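Local coordinates for protein dermonecrotic toxin (Pasteurella multocida, PDB 2EBF) that acts as a potent mitogenic and bone-resorbing toxin of pig atrophic rhinitis, its C-terminal region carrying a membrane-localization domain and a thiol protease-like catalytic triad, at residues Glu133-Ala136 against Leu137-Gln140; Trp229-Ser233 against Asn234-Leu238; Ile414-Leu418 against Gln419-Glu423; Ala502-Ser505 against Leu506-Ser509; Trp704-Glu707 against Ile708-Asn712. All blocks are in the same frame, centred on the assembly; numbering follows the deposited sequence.

Interaction 1. Residues Glu133-Ala136 against Leu137-Gln140; sequences EMEA and LKKQ. With GLC (alpha-D-glucopyranose), chain C.
Lys-138 N bonds to the carbonyl O of Met-134, the N-cap residue of helix 135-143, at 2.8 Å and almost straight at 171°. One residue on, Lys-139 N reaches Glu-135 O at 3.0 Å, and Gln-140 N follows to Ala-136 O at a looser 3.2 Å; these backbone bonds open the first turn.

The apolar contact lies on the buried flank. Met-134 and Leu-137 run side by side in the same direction, and the thioether chain bends at its end (chi3 51°) to bring CE within 3.6 Å of Leu-137 CD2. The pair packs against helix 151-164, Met-134 on Leu-156 and Met-163, Leu-137 on Ala-159.

Charged groups take the outer flank. Glu-135 and the fully extended Lys-138 also lie alongside one another, yet Glu-135 OE2 and Lys-138 NZ stay 4.3 Å apart, opposite charges that probably attract but lie beyond salt-bridge distance; a long, weak ion pair links the same NZ to Glu-126. Lys-139 sends its ammonium to Gln-143 and to Glu-556.

The glucose rests near the same flank, with its C6 3.7 Å from Lys-139 O and 4.1 Å from Lys-139 CG. What results is an amphipathic first helical turn, apolar toward helices 151-164 and 171-180 and polar along the glycan pocket to which Lys-138 and Lys-139 belong.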
loop_
_atom_site.group_PDB
_atom_site.type_symbol
_atom_site.label_atom_id
_atom_site.label_comp_id
_atom_site.label_asym_id
_atom_site.label_seq_id
_atom_site.Cartn_x
_atom_site.Cartn_y
_atom_site.Cartn_z
ATOM N N GLU A 133 -12.293 7.370 -21.217
ATOM C CA GLU A 133 -13.146 7.396 -20.025
ATOM C C GLU A 133 -12.369 7.581 -18.713
ATOM O O GLU A 133 -12.962 7.549 -17.624
ATOM C CB GLU A 133 -14.005 6.138 -19.959
ATOM C CG GLU A 133 -13.242 4.862 -19.599
ATOM C CD GLU A 133 -12.604 4.158 -20.789
ATOM O OE1 GLU A 133 -12.595 4.690 -21.929
ATOM O OE2 GLU A 133 -12.107 3.034 -20.568
ATOM N N MET A 134 -11.047 7.752 -18.832
ATOM C CA MET A 134 -10.156 7.943 -17.684
ATOM C C MET A 134 -9.648 9.387 -17.531
ATOM O O MET A 134 -8.601 9.614 -16.918
ATOM C CB MET A 134 -8.971 6.970 -17.791
ATOM C CG MET A 134 -9.369 5.489 -17.835
ATOM S SD MET A 134 -8.063 4.332 -18.359
ATOM C CE MET A 134 -6.774 4.840 -17.295
ATOM N N GLU A 135 -10.387 10.362 -18.058
ATOM C CA GLU A 135 -9.957 11.771 -17.996
ATOM C C GLU A 135 -9.646 12.284 -16.587
ATOM O O GLU A 135 -8.625 12.944 -16.374
ATOM C CB GLU A 135 -10.969 12.714 -18.672
ATOM C CG GLU A 135 -10.794 12.849 -20.186
ATOM C CD GLU A 135 -9.466 13.489 -20.572
ATOM O OE1 GLU A 135 -9.221 14.657 -20.201
ATOM O OE2 GLU A 135 -8.669 12.821 -21.249
ATOM N N ALA A 136 -10.526 12.004 -15.633
ATOM C CA ALA A 136 -10.361 12.546 -14.287
ATOM C C ALA A 136 -9.166 11.885 -13.611
ATOM O O ALA A 136 -8.415 12.537 -12.893
ATOM C CB ALA A 136 -11.631 12.358 -13.469
ATOM N N LEU A 137 -9.000 10.587 -13.855
ATOM C CA LEU A 137 -7.849 9.833 -13.350
ATOM C C LEU A 137 -6.538 10.353 -13.917
ATOM O O LEU A 137 -5.579 10.583 -13.180
ATOM C CB LEU A 137 -8.006 8.363 -13.701
ATOM C CG LEU A 137 -6.889 7.417 -13.253
ATOM C CD1 LEU A 137 -6.943 7.203 -11.742
ATOM C CD2 LEU A 137 -7.074 6.111 -13.975
ATOM N N LYS A 138 -6.500 10.511 -15.235
ATOM C CA LYS A 138 -5.337 11.053 -15.930
ATOM C C LYS A 138 -4.923 12.391 -15.325
ATOM O O LYS A 138 -3.756 12.591 -15.027
ATOM C CB LYS A 138 -5.646 11.230 -17.422
ATOM C CG LYS A 138 -4.511 11.846 -18.244
ATOM C CD LYS A 138 -4.988 12.086 -19.678
ATOM C CE LYS A 138 -3.940 12.817 -20.500
ATOM N NZ LYS A 138 -4.394 12.974 -21.923
ATOM N N LYS A 139 -5.880 13.303 -15.146
ATOM C CA LYS A 139 -5.551 14.624 -14.627
ATOM C C LYS A 139 -4.905 14.524 -13.244
ATOM O O LYS A 139 -3.917 15.206 -12.973
ATOM C CB LYS A 139 -6.784 15.539 -14.578
ATOM C CG LYS A 139 -6.432 17.019 -14.344
ATOM C CD LYS A 139 -7.649 17.925 -14.465
ATOM C CE LYS A 139 -7.246 19.399 -14.594
ATOM N NZ LYS A 139 -6.841 19.988 -13.297
ATOM N N GLN A 140 -5.459 13.676 -12.379
ATOM C CA GLN A 140 -5.003 13.612 -10.996
ATOM C C GLN A 140 -3.580 13.046 -10.964
ATOM O O GLN A 140 -2.683 13.598 -10.308
ATOM C CB GLN A 140 -5.954 12.754 -10.155
ATOM C CG GLN A 140 -7.259 13.473 -9.758
ATOM C CD GLN A 140 -6.995 14.897 -9.291
ATOM O OE1 GLN A 140 -7.436 15.865 -9.913
ATOM N NE2 GLN A 140 -6.244 15.028 -8.217
HETATM C C1 GLC C . 0.228 18.148 -17.668
HETATM C C2 GLC C . -0.394 18.962 -18.803
HETATM C C3 GLC C . -1.704 19.615 -18.353
HETATM C C4 GLC C . -2.661 18.594 -17.722
HETATM C C5 GLC C . -1.956 17.721 -16.669
HETATM C C6 GLC C . -2.823 16.539 -16.246
HETATM O O2 GLC C . 0.529 19.984 -19.189
HETATM O O3 GLC C . -2.333 20.260 -19.469
HETATM O O4 GLC C . -3.777 19.276 -17.133
HETATM O O5 GLC C . -0.716 17.190 -17.165
HETATM O O6 GLC C . -3.012 15.666 -17.373
#

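Interaction 2. Residues Trp229-Ser233 against Asn234-Leu238; sequences WNEGS and NSALL
A helix N-terminus is built here: Ser-233 is the N-cap residue of helix 234-248, and the loop before it folds back along the first turn. Ser-233 OG donates to Ser-235 OG at 3.3 Å. Both serines hold OG between the backbone N and the carbonyl carbon (chi1 66° in Ser-233 and 63° in Ser-235), which turns the two oxygens toward each other. Ser-235 OG has a further partner in Asp-214, tying the cap to an earlier part of the same loop. Ser-233 O receives Leu-237 N at 3.3 Å and, by a weak bond, Ala-236 N.

Ahead of the cap, Glu-231 reaches over the first turn. Its chain bends at chi2 (-67°), so that the carboxylate comes alongside Ala-236, with OE1 3.5 Å from Ala-236 CB, while Glu-231 CB lies 3.8 Å from the same methyl. Farther back, the indole of Trp-229 presents its edge to Leu-237 O, which lies near the ring plane, 3.7 Å from CZ3. Tyr-226 meets this indole edge-to-face.

Asn-234 ND2 bonds to Phe-213 O and Thr-218 O, tying the helix start to the loop. Helix 234-248 of the C2 region thus begins with Ser-233 in the N-cap position and its loop laid against the first turn.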
loop_
_atom_site.group_PDB
_atom_site.type_symbol
_atom_site.label_atom_id
_atom_site.label_comp_id
_atom_site.label_asym_id
_atom_site.label_seq_id
_atom_site.Cartn_x
_atom_site.Cartn_y
_atom_site.Cartn_z
ATOM N N TRP A 229 40.453 25.590 15.207
ATOM C CA TRP A 229 40.523 24.973 13.880
ATOM C C TRP A 229 41.077 25.906 12.809
ATOM O O TRP A 229 41.685 25.441 11.843
ATOM C CB TRP A 229 39.139 24.477 13.459
ATOM C CG TRP A 229 38.630 23.331 14.276
ATOM C CD1 TRP A 229 39.031 22.968 15.533
ATOM C CD2 TRP A 229 37.599 22.413 13.904
ATOM N NE1 TRP A 229 38.327 21.870 15.956
ATOM C CE2 TRP A 229 37.437 21.510 14.977
ATOM C CE3 TRP A 229 36.798 22.261 12.764
ATOM C CZ2 TRP A 229 36.502 20.468 14.946
ATOM C CZ3 TRP A 229 35.870 21.224 12.731
ATOM C CH2 TRP A 229 35.732 20.341 13.816
ATOM N N ASN A 230 40.847 27.210 12.981
ATOM C CA ASN A 230 41.370 28.255 12.084
ATOM C C ASN A 230 40.832 28.190 10.654
ATOM O O ASN A 230 41.607 28.070 9.700
ATOM C CB ASN A 230 42.908 28.251 12.067
ATOM C CG ASN A 230 43.510 29.090 13.172
ATOM O OD1 ASN A 230 43.454 28.730 14.352
ATOM N ND2 ASN A 230 44.114 30.212 12.793
ATOM N N GLU A 231 39.507 28.274 10.515
ATOM C CA GLU A 231 38.845 28.191 9.205
ATOM C C GLU A 231 37.974 29.419 8.908
ATOM O O GLU A 231 37.322 29.961 9.806
ATOM C CB GLU A 231 38.004 26.908 9.094
ATOM C CG GLU A 231 38.723 25.599 9.464
ATOM C CD GLU A 231 39.845 25.209 8.504
ATOM O OE1 GLU A 231 39.893 25.724 7.364
ATOM O OE2 GLU A 231 40.687 24.371 8.895
ATOM N N GLY A 232 37.951 29.833 7.641
ATOM C CA GLY A 232 37.261 31.060 7.237
ATOM C C GLY A 232 35.943 30.933 6.485
ATOM O O GLY A 232 35.388 31.943 6.037
ATOM N N SER A 233 35.437 29.708 6.339
ATOM C CA SER A 233 34.139 29.475 5.687
ATOM C C SER A 233 33.431 28.234 6.241
ATOM O O SER A 233 34.047 27.417 6.933
ATOM C CB SER A 233 34.292 29.374 4.164
ATOM O OG SER A 233 35.041 28.231 3.789
ATOM N N ASN A 234 32.138 28.105 5.938
ATOM C CA ASN A 234 31.359 26.933 6.346
ATOM C C ASN A 234 31.895 25.665 5.692
ATOM O O ASN A 234 32.114 24.661 6.366
ATOM C CB ASN A 234 29.871 27.116 6.031
ATOM C CG ASN A 234 29.204 28.152 6.919
ATOM O OD1 ASN A 234 29.648 28.418 8.037
ATOM N ND2 ASN A 234 28.126 28.740 6.426
ATOM N N SER A 235 32.137 25.736 4.385
ATOM C CA SER A 235 32.696 24.618 3.623
ATOM C C SER A 235 34.088 24.191 4.098
ATOM O O SER A 235 34.507 23.057 3.857
ATOM C CB SER A 235 32.727 24.954 2.130
ATOM O OG SER A 235 33.569 26.060 1.864
ATOM N N ALA A 236 34.794 25.100 4.771
ATOM C CA ALA A 236 36.110 24.808 5.342
ATOM C C ALA A 236 36.021 24.039 6.667
ATOM O O ALA A 236 36.906 23.235 6.979
ATOM C CB ALA A 236 36.911 26.088 5.518
ATOM N N LEU A 237 34.960 24.297 7.435
ATOM C CA LEU A 237 34.678 23.567 8.680
ATOM C C LEU A 237 34.388 22.094 8.425
ATOM O O LEU A 237 34.740 21.226 9.230
ATOM C CB LEU A 237 33.449 24.150 9.380
ATOM C CG LEU A 237 33.434 25.511 10.065
ATOM C CD1 LEU A 237 32.071 25.698 10.681
ATOM C CD2 LEU A 237 34.519 25.625 11.139
ATOM N N LEU A 238 33.739 21.842 7.291
ATOM C CA LEU A 238 33.128 20.558 6.965
ATOM C C LEU A 238 34.027 19.313 7.094
ATOM O O LEU A 238 33.608 18.336 7.717
ATOM C CB LEU A 238 32.489 20.639 5.570
ATOM C CG LEU A 238 31.235 19.821 5.262
ATOM C CD1 LEU A 238 30.056 20.228 6.143
ATOM C CD2 LEU A 238 30.880 19.979 3.793
#

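Interaction 3. Residues Ile414-Leu418 against Gln419-Glu423; sequences ISQFL and QGSNE
Gln-419 folds its amide back over the last turn of helix 407-418 and donates from NE2 to Ser-415 OG at 2.8 Å, the hydroxyl lying 21° out of the amide plane. The serine torsion (chi1 -172°) sets OG anti to its own N, beside the carbonyl carbon, where the amide can meet it. Gln-419 N adds a backbone bond to Ser-415 O at 3.2 Å.

The helix then closes in a Schellman motif. Ser-421 N reaches back to Gln-416 O at 2.9 Å, and Gly-420 N to Phe-417 O at 3.1 Å, this donor standing well above the carbonyl plane. Gly-420, with positive phi (82°), is the C-prime residue that reverses the chain.

Beyond the motif, Ser-421 OG accepts from Glu-423 N at 3.0 Å, an ST turn that curls the exit loop against Gln-416. The aliphatic part of Gln-416 fills the bend, CG 3.4 Å from Ser-421 OG and CB 3.4 Å from Glu-423 O. A water donates to both Gln-416 OE1 and Glu-423 O, bridging side chain and loop. A second water donates to Phe-417 O and, weakly, to Ser-421 O.

On the inner side, Phe-417 packs against helices 425-434 and 442-452 and meets Trp-424 edge-to-face, while Ile-414 rests on strand 456-461, an outermost strand of the mixed sheet.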
loop_
_atom_site.group_PDB
_atom_site.type_symbol
_atom_site.label_atom_id
_atom_site.label_comp_id
_atom_site.label_asym_id
_atom_site.label_seq_id
_atom_site.Cartn_x
_atom_site.Cartn_y
_atom_site.Cartn_z
ATOM N N ILE A 414 20.237 -1.865 20.114
ATOM C CA ILE A 414 19.506 -2.293 21.310
ATOM C C ILE A 414 20.021 -3.646 21.773
ATOM O O ILE A 414 20.332 -3.835 22.952
ATOM C CB ILE A 414 17.977 -2.354 21.075
ATOM C CG1 ILE A 414 17.406 -0.936 20.998
ATOM C CG2 ILE A 414 17.290 -3.173 22.179
ATOM C CD1 ILE A 414 15.988 -0.858 20.456
ATOM N N SER A 415 20.124 -4.574 20.827
ATOM C CA SER A 415 20.670 -5.894 21.098
ATOM C C SER A 415 22.080 -5.779 21.679
ATOM O O SER A 415 22.439 -6.510 22.598
ATOM C CB SER A 415 20.665 -6.733 19.822
ATOM O OG SER A 415 21.008 -8.071 20.105
ATOM N N GLN A 416 22.860 -4.833 21.157
ATOM C CA GLN A 416 24.181 -4.516 21.700
ATOM C C GLN A 416 24.136 -4.025 23.149
ATOM O O GLN A 416 24.911 -4.494 23.990
ATOM C CB GLN A 416 24.893 -3.493 20.815
ATOM C CG GLN A 416 26.000 -4.071 19.948
ATOM C CD GLN A 416 25.513 -4.724 18.666
ATOM O OE1 GLN A 416 25.894 -4.307 17.570
ATOM N NE2 GLN A 416 24.681 -5.756 18.792
ATOM N N PHE A 417 23.235 -3.086 23.436
ATOM C CA PHE A 417 23.058 -2.574 24.789
ATOM C C PHE A 417 22.725 -3.695 25.767
ATOM O O PHE A 417 23.325 -3.783 26.837
ATOM C CB PHE A 417 21.967 -1.502 24.844
ATOM C CG PHE A 417 21.631 -1.060 26.243
ATOM C CD1 PHE A 417 22.301 0.010 26.828
ATOM C CD2 PHE A 417 20.660 -1.727 26.989
ATOM C CE1 PHE A 417 21.998 0.418 28.128
ATOM C CE2 PHE A 417 20.356 -1.326 28.288
ATOM C CZ PHE A 417 21.028 -0.251 28.857
ATOM N N LEU A 418 21.767 -4.540 25.390
ATOM C CA LEU A 418 21.282 -5.620 26.251
ATOM C C LEU A 418 22.359 -6.643 26.589
ATOM O O LEU A 418 22.333 -7.244 27.663
ATOM C CB LEU A 418 20.095 -6.331 25.599
ATOM C CG LEU A 418 18.768 -5.572 25.545
ATOM C CD1 LEU A 418 17.749 -6.380 24.763
ATOM C CD2 LEU A 418 18.254 -5.268 26.944
ATOM N N GLN A 419 23.295 -6.834 25.665
ATOM C CA GLN A 419 24.387 -7.799 25.837
ATOM C C GLN A 419 25.642 -7.186 26.467
ATOM O O GLN A 419 26.682 -7.845 26.567
ATOM C CB GLN A 419 24.704 -8.473 24.494
ATOM C CG GLN A 419 23.689 -9.553 24.105
ATOM C CD GLN A 419 23.277 -9.486 22.643
ATOM O OE1 GLN A 419 24.102 -9.650 21.738
ATOM N NE2 GLN A 419 21.982 -9.243 22.403
ATOM N N GLY A 420 25.540 -5.933 26.904
ATOM C CA GLY A 420 26.641 -5.270 27.610
ATOM C C GLY A 420 27.720 -4.676 26.722
ATOM O O GLY A 420 28.794 -4.311 27.205
ATOM N N SER A 421 27.437 -4.582 25.423
ATOM C CA SER A 421 28.340 -3.933 24.474
ATOM C C SER A 421 28.263 -2.417 24.622
ATOM O O SER A 421 27.305 -1.890 25.194
ATOM C CB SER A 421 27.999 -4.350 23.039
ATOM O OG SER A 421 28.571 -3.471 22.080
ATOM N N ASN A 422 29.278 -1.724 24.112
ATOM C CA ASN A 422 29.295 -0.263 24.129
ATOM C C ASN A 422 28.912 0.355 22.777
ATOM O O ASN A 422 28.799 1.581 22.654
ATOM C CB ASN A 422 30.665 0.244 24.583
ATOM C CG ASN A 422 30.576 1.499 25.433
ATOM O OD1 ASN A 422 29.536 2.170 25.485
ATOM N ND2 ASN A 422 31.673 1.821 26.114
ATOM N N GLU A 423 28.695 -0.500 21.776
ATOM C CA GLU A 423 28.362 -0.057 20.422
ATOM C C GLU A 423 26.864 0.245 20.263
ATOM O O GLU A 423 26.110 -0.539 19.679
ATOM C CB GLU A 423 28.851 -1.077 19.380
ATOM C CG GLU A 423 28.942 -0.517 17.947
ATOM C CD GLU A 423 30.023 -1.191 17.096
ATOM O OE1 GLU A 423 31.044 -1.652 17.665
ATOM O OE2 GLU A 423 29.854 -1.239 15.852
HETATM O O HOH W 1 25.942 -1.561 16.910
HETATM O O HOH W 2 25.214 -2.355 27.830
#

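Interaction 4. Residues Ala502-Ser505 against Leu506-Ser509; sequences ADSS and LLNS
With CG anti to the carbonyl carbon (chi1 -66°) and chi2 near 173°, Leu-507 lays its branch back on Ala-502: CD2 comes 3.8 Å from Ala-502 CB, and CD1 3.6 Å from Ala-502 O. Leu-506 takes a similar torsion (chi1 -54°), and its CB lies 4.2 Å from the same alanine methyl. The two leucines thus carry the short helix onto the end of strand 498-502.

Asp-503, at the N-cap position, uses its side chain and its carbonyl alike. OD1 accepts from Ser-505 N at 3.1 Å and from Ser-505 OG at 2.6 Å, the two donors arriving on opposite faces of the carboxylate plane. The backbone O of Asp-503 takes Leu-506 N at 2.9 Å from above the carbonyl plane and Leu-507 N at 3.3 Å within it. At the far end the helix stops short, and the buried Asn-508 N finds no partner in the model.

Leu-506 continues inward onto helices 473-490 and 520-524, whereas the side-chain OD1 and ND2 of Asn-508 bond to Gln-522 and to Leu-540 O. An Asp N-cap directly after a strand, opening a single helical turn, is how the chain leaves the C-terminal end of a central strand in this mixed, largely parallel alpha/beta sheet.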
loop_
_atom_site.group_PDB
_atom_site.type_symbol
_atom_site.label_atom_id
_atom_site.label_comp_id
_atom_site.label_asym_id
_atom_site.label_seq_id
_atom_site.Cartn_x
_atom_site.Cartn_y
_atom_site.Cartn_z
ATOM N N ALA A 502 3.573 3.903 23.870
ATOM C CA ALA A 502 3.331 4.565 22.595
ATOM C C ALA A 502 2.554 5.858 22.757
ATOM O O ALA A 502 1.794 6.021 23.715
ATOM C CB ALA A 502 2.588 3.622 21.641
ATOM N N ASP A 503 2.759 6.768 21.806
ATOM C CA ASP A 503 2.043 8.032 21.730
ATOM C C ASP A 503 0.536 7.756 21.643
ATOM O O ASP A 503 0.112 6.748 21.067
ATOM C CB ASP A 503 2.571 8.809 20.509
ATOM C CG ASP A 503 2.056 10.226 20.440
ATOM O OD1 ASP A 503 0.958 10.423 19.877
ATOM O OD2 ASP A 503 2.761 11.145 20.917
ATOM N N SER A 504 -0.283 8.618 22.245
ATOM C CA SER A 504 -1.737 8.374 22.252
ATOM C C SER A 504 -2.356 8.227 20.857
ATOM O O SER A 504 -3.286 7.441 20.663
ATOM C CB SER A 504 -2.466 9.440 23.070
ATOM O OG SER A 504 -2.283 9.181 24.460
ATOM N N SER A 505 -1.808 8.952 19.887
ATOM C CA SER A 505 -2.214 8.831 18.477
ATOM C C SER A 505 -1.991 7.435 17.863
ATOM O O SER A 505 -2.546 7.113 16.802
ATOM C CB SER A 505 -1.486 9.880 17.641
ATOM O OG SER A 505 -0.093 9.627 17.606
ATOM N N LEU A 506 -1.173 6.612 18.512
ATOM C CA LEU A 506 -0.913 5.264 18.005
ATOM C C LEU A 506 -1.765 4.234 18.736
ATOM O O LEU A 506 -2.124 3.202 18.172
ATOM C CB LEU A 506 0.579 4.912 18.136
ATOM C CG LEU A 506 1.589 5.883 17.501
ATOM C CD1 LEU A 506 3.014 5.452 17.820
ATOM C CD2 LEU A 506 1.384 6.008 15.972
ATOM N N LEU A 507 -2.085 4.539 19.989
ATOM C CA LEU A 507 -2.737 3.606 20.908
ATOM C C LEU A 507 -4.131 3.187 20.477
ATOM O O LEU A 507 -4.393 1.998 20.299
ATOM C CB LEU A 507 -2.813 4.227 22.308
ATOM C CG LEU A 507 -1.485 4.476 23.031
ATOM C CD1 LEU A 507 -1.705 5.241 24.324
ATOM C CD2 LEU A 507 -0.815 3.157 23.316
ATOM N N ASN A 508 -5.017 4.178 20.347
ATOM C CA ASN A 508 -6.420 3.979 19.979
ATOM C C ASN A 508 -6.706 4.430 18.547
ATOM O O ASN A 508 -5.773 4.727 17.793
ATOM C CB ASN A 508 -7.332 4.714 20.974
ATOM C CG ASN A 508 -7.417 3.998 22.320
ATOM O OD1 ASN A 508 -7.661 2.786 22.383
ATOM N ND2 ASN A 508 -7.215 4.745 23.402
ATOM N N SER A 509 -7.983 4.481 18.172
ATOM C CA SER A 509 -8.357 4.733 16.780
ATOM C C SER A 509 -8.045 6.149 16.344
ATOM O O SER A 509 -7.976 7.061 17.169
ATOM C CB SER A 509 -9.829 4.395 16.514
ATOM O OG SER A 509 -10.093 3.027 16.801
#

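Interaction 5. Residues Trp704-Glu707 against Ile708-Asn712; sequences WALE and IAQRN
Glu-707 OE2 is gripped by two arginines: Arg-711 NH1 at 2.9 Å, in a salt bridge one turn along helix 701-711, and Arg-586 from outside the turn. This i to i+4 pair belongs to the C3 region, where the helix packs against an antiparallel sheet. Arg-711 approaches the anti lone pair of OE2, and the carboxylate and guanidinium planes stand 59° apart. A bend at chi3 (59°) turns the guanidinium back toward the glutamate, bringing Arg-711 CD to 3.5 Å from Glu-707 CG. Its other nitrogens bond to Val-688 O and Phe-687 O, which fix the rotation of the group; buried as it is, the pair probably stabilises both charges.

On the sheet side, Ile-708 sets CG1 over one face of the Trp-704 indole, a CH-pi contact 3.8 Å from the centroid of the five-membered ring. The indole NE1 bonds to Asp-681, and strands 643-656 and 660-673 lie beneath both residues.

The helix ends at Asn-712, whose side chain turns back on the last turn: Ile-708 O accepts ND2 at 2.9 Å and the backbone N of Asn-712 at 3.2 Å, from opposite faces of its carbonyl plane.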
loop_
_atom_site.group_PDB
_atom_site.type_symbol
_atom_site.label_atom_id
_atom_site.label_comp_id
_atom_site.label_asym_id
_atom_site.label_seq_id
_atom_site.Cartn_x
_atom_site.Cartn_y
_atom_site.Cartn_z
ATOM N N TRP A 704 -20.559 -22.826 -12.442
ATOM C CA TRP A 704 -21.505 -22.658 -13.544
ATOM C C TRP A 704 -21.076 -21.510 -14.465
ATOM O O TRP A 704 -20.984 -21.701 -15.675
ATOM C CB TRP A 704 -22.923 -22.418 -13.010
ATOM C CG TRP A 704 -23.923 -21.998 -14.075
ATOM C CD1 TRP A 704 -24.645 -22.825 -14.892
ATOM C CD2 TRP A 704 -24.322 -20.657 -14.408
ATOM N NE1 TRP A 704 -25.448 -22.087 -15.721
ATOM C CE2 TRP A 704 -25.278 -20.754 -15.443
ATOM C CE3 TRP A 704 -23.960 -19.385 -13.932
ATOM C CZ2 TRP A 704 -25.876 -19.629 -16.022
ATOM C CZ3 TRP A 704 -24.556 -18.255 -14.509
ATOM C CH2 TRP A 704 -25.510 -18.392 -15.546
ATOM N N ALA A 705 -20.806 -20.332 -13.892
ATOM C CA ALA A 705 -20.406 -19.161 -14.690
ATOM C C ALA A 705 -19.170 -19.468 -15.522
ATOM O O ALA A 705 -19.127 -19.168 -16.725
ATOM C CB ALA A 705 -20.160 -17.951 -13.800
ATOM N N LEU A 706 -18.175 -20.082 -14.884
ATOM C CA LEU A 706 -16.928 -20.429 -15.551
ATOM C C LEU A 706 -17.186 -21.397 -16.707
ATOM O O LEU A 706 -16.661 -21.202 -17.808
ATOM C CB LEU A 706 -15.927 -21.016 -14.540
ATOM C CG LEU A 706 -14.492 -21.311 -14.993
ATOM C CD1 LEU A 706 -13.534 -21.481 -13.812
ATOM C CD2 LEU A 706 -14.487 -22.564 -15.757
ATOM N N GLU A 707 -17.993 -22.428 -16.462
ATOM C CA GLU A 707 -18.307 -23.399 -17.512
ATOM C C GLU A 707 -18.981 -22.756 -18.718
ATOM O O GLU A 707 -18.596 -23.006 -19.859
ATOM C CB GLU A 707 -19.169 -24.544 -16.977
ATOM C CG GLU A 707 -19.804 -25.363 -18.107
ATOM C CD GLU A 707 -20.200 -26.774 -17.724
ATOM O OE1 GLU A 707 -19.772 -27.289 -16.666
ATOM O OE2 GLU A 707 -20.932 -27.383 -18.523
ATOM N N ILE A 708 -19.984 -21.921 -18.458
ATOM C CA ILE A 708 -20.702 -21.234 -19.525
ATOM C C ILE A 708 -19.770 -20.305 -20.319
ATOM O O ILE A 708 -19.824 -20.266 -21.544
ATOM C CB ILE A 708 -21.928 -20.440 -18.954
ATOM C CG1 ILE A 708 -22.937 -21.397 -18.276
ATOM C CG2 ILE A 708 -22.623 -19.667 -20.051
ATOM C CD1 ILE A 708 -23.524 -22.497 -19.196
ATOM N N ALA A 709 -18.923 -19.555 -19.622
ATOM C CA ALA A 709 -17.999 -18.645 -20.296
ATOM C C ALA A 709 -17.020 -19.420 -21.187
ATOM O O ALA A 709 -16.772 -19.043 -22.328
ATOM C CB ALA A 709 -17.244 -17.788 -19.276
ATOM N N GLN A 710 -16.489 -20.515 -20.664
ATOM C CA GLN A 710 -15.505 -21.314 -21.405
ATOM C C GLN A 710 -16.114 -21.984 -22.634
ATOM O O GLN A 710 -15.548 -21.932 -23.736
ATOM C CB GLN A 710 -14.860 -22.349 -20.483
ATOM C CG GLN A 710 -13.887 -21.741 -19.479
ATOM C CD GLN A 710 -13.164 -22.772 -18.637
ATOM O OE1 GLN A 710 -13.599 -23.916 -18.503
ATOM N NE2 GLN A 710 -12.052 -22.355 -18.035
ATOM N N ARG A 711 -17.285 -22.592 -22.458
ATOM C CA ARG A 711 -17.950 -23.282 -23.569
ATOM C C ARG A 711 -18.256 -22.327 -24.712
ATOM O O ARG A 711 -18.160 -22.694 -25.898
ATOM C CB ARG A 711 -19.222 -23.995 -23.098
ATOM C CG ARG A 711 -18.930 -25.264 -22.332
ATOM C CD ARG A 711 -20.124 -25.777 -21.559
ATOM N NE ARG A 711 -21.287 -26.067 -22.399
ATOM C CZ ARG A 711 -22.492 -26.343 -21.906
ATOM N NH1 ARG A 711 -22.666 -26.374 -20.597
ATOM N NH2 ARG A 711 -23.517 -26.594 -22.709
ATOM N N ASN A 712 -18.599 -21.098 -24.348
ATOM C CA ASN A 712 -18.983 -20.090 -25.315
ATOM C C ASN A 712 -17.840 -19.203 -25.800
ATOM O O ASN A 712 -18.077 -18.234 -26.535
ATOM C CB ASN A 712 -20.116 -19.239 -24.741
ATOM C CG ASN A 712 -21.435 -19.969 -24.746
ATOM O OD1 ASN A 712 -22.016 -20.226 -25.810
ATOM N ND2 ASN A 712 -21.917 -20.320 -23.563
#

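The five contacts follow one another along the chain without touching. Interaction 1 starts helix 135-143, beside a glycan pocket; interactions 2, 3 and 4 fall in the C2 range, and interaction 5 in C3. Interactions 3 and 4 both belong to one mixed sheet, the first packing on its edge strand 456-461 and the second leaving its inner strand 498-502, with centres about 29 Å apart. Interaction 2 stands apart in the same range, about 36 Å from interaction 3 between centres. Interaction 5 sits on a separate antiparallel sheet, about 77 Å from interaction 2 and about 34 Å from interaction 1, between centres. Interactions 1, 2 and 4 start helices, and 3 and 5 lie at helix ends, in well separated parts of this elongated fragment.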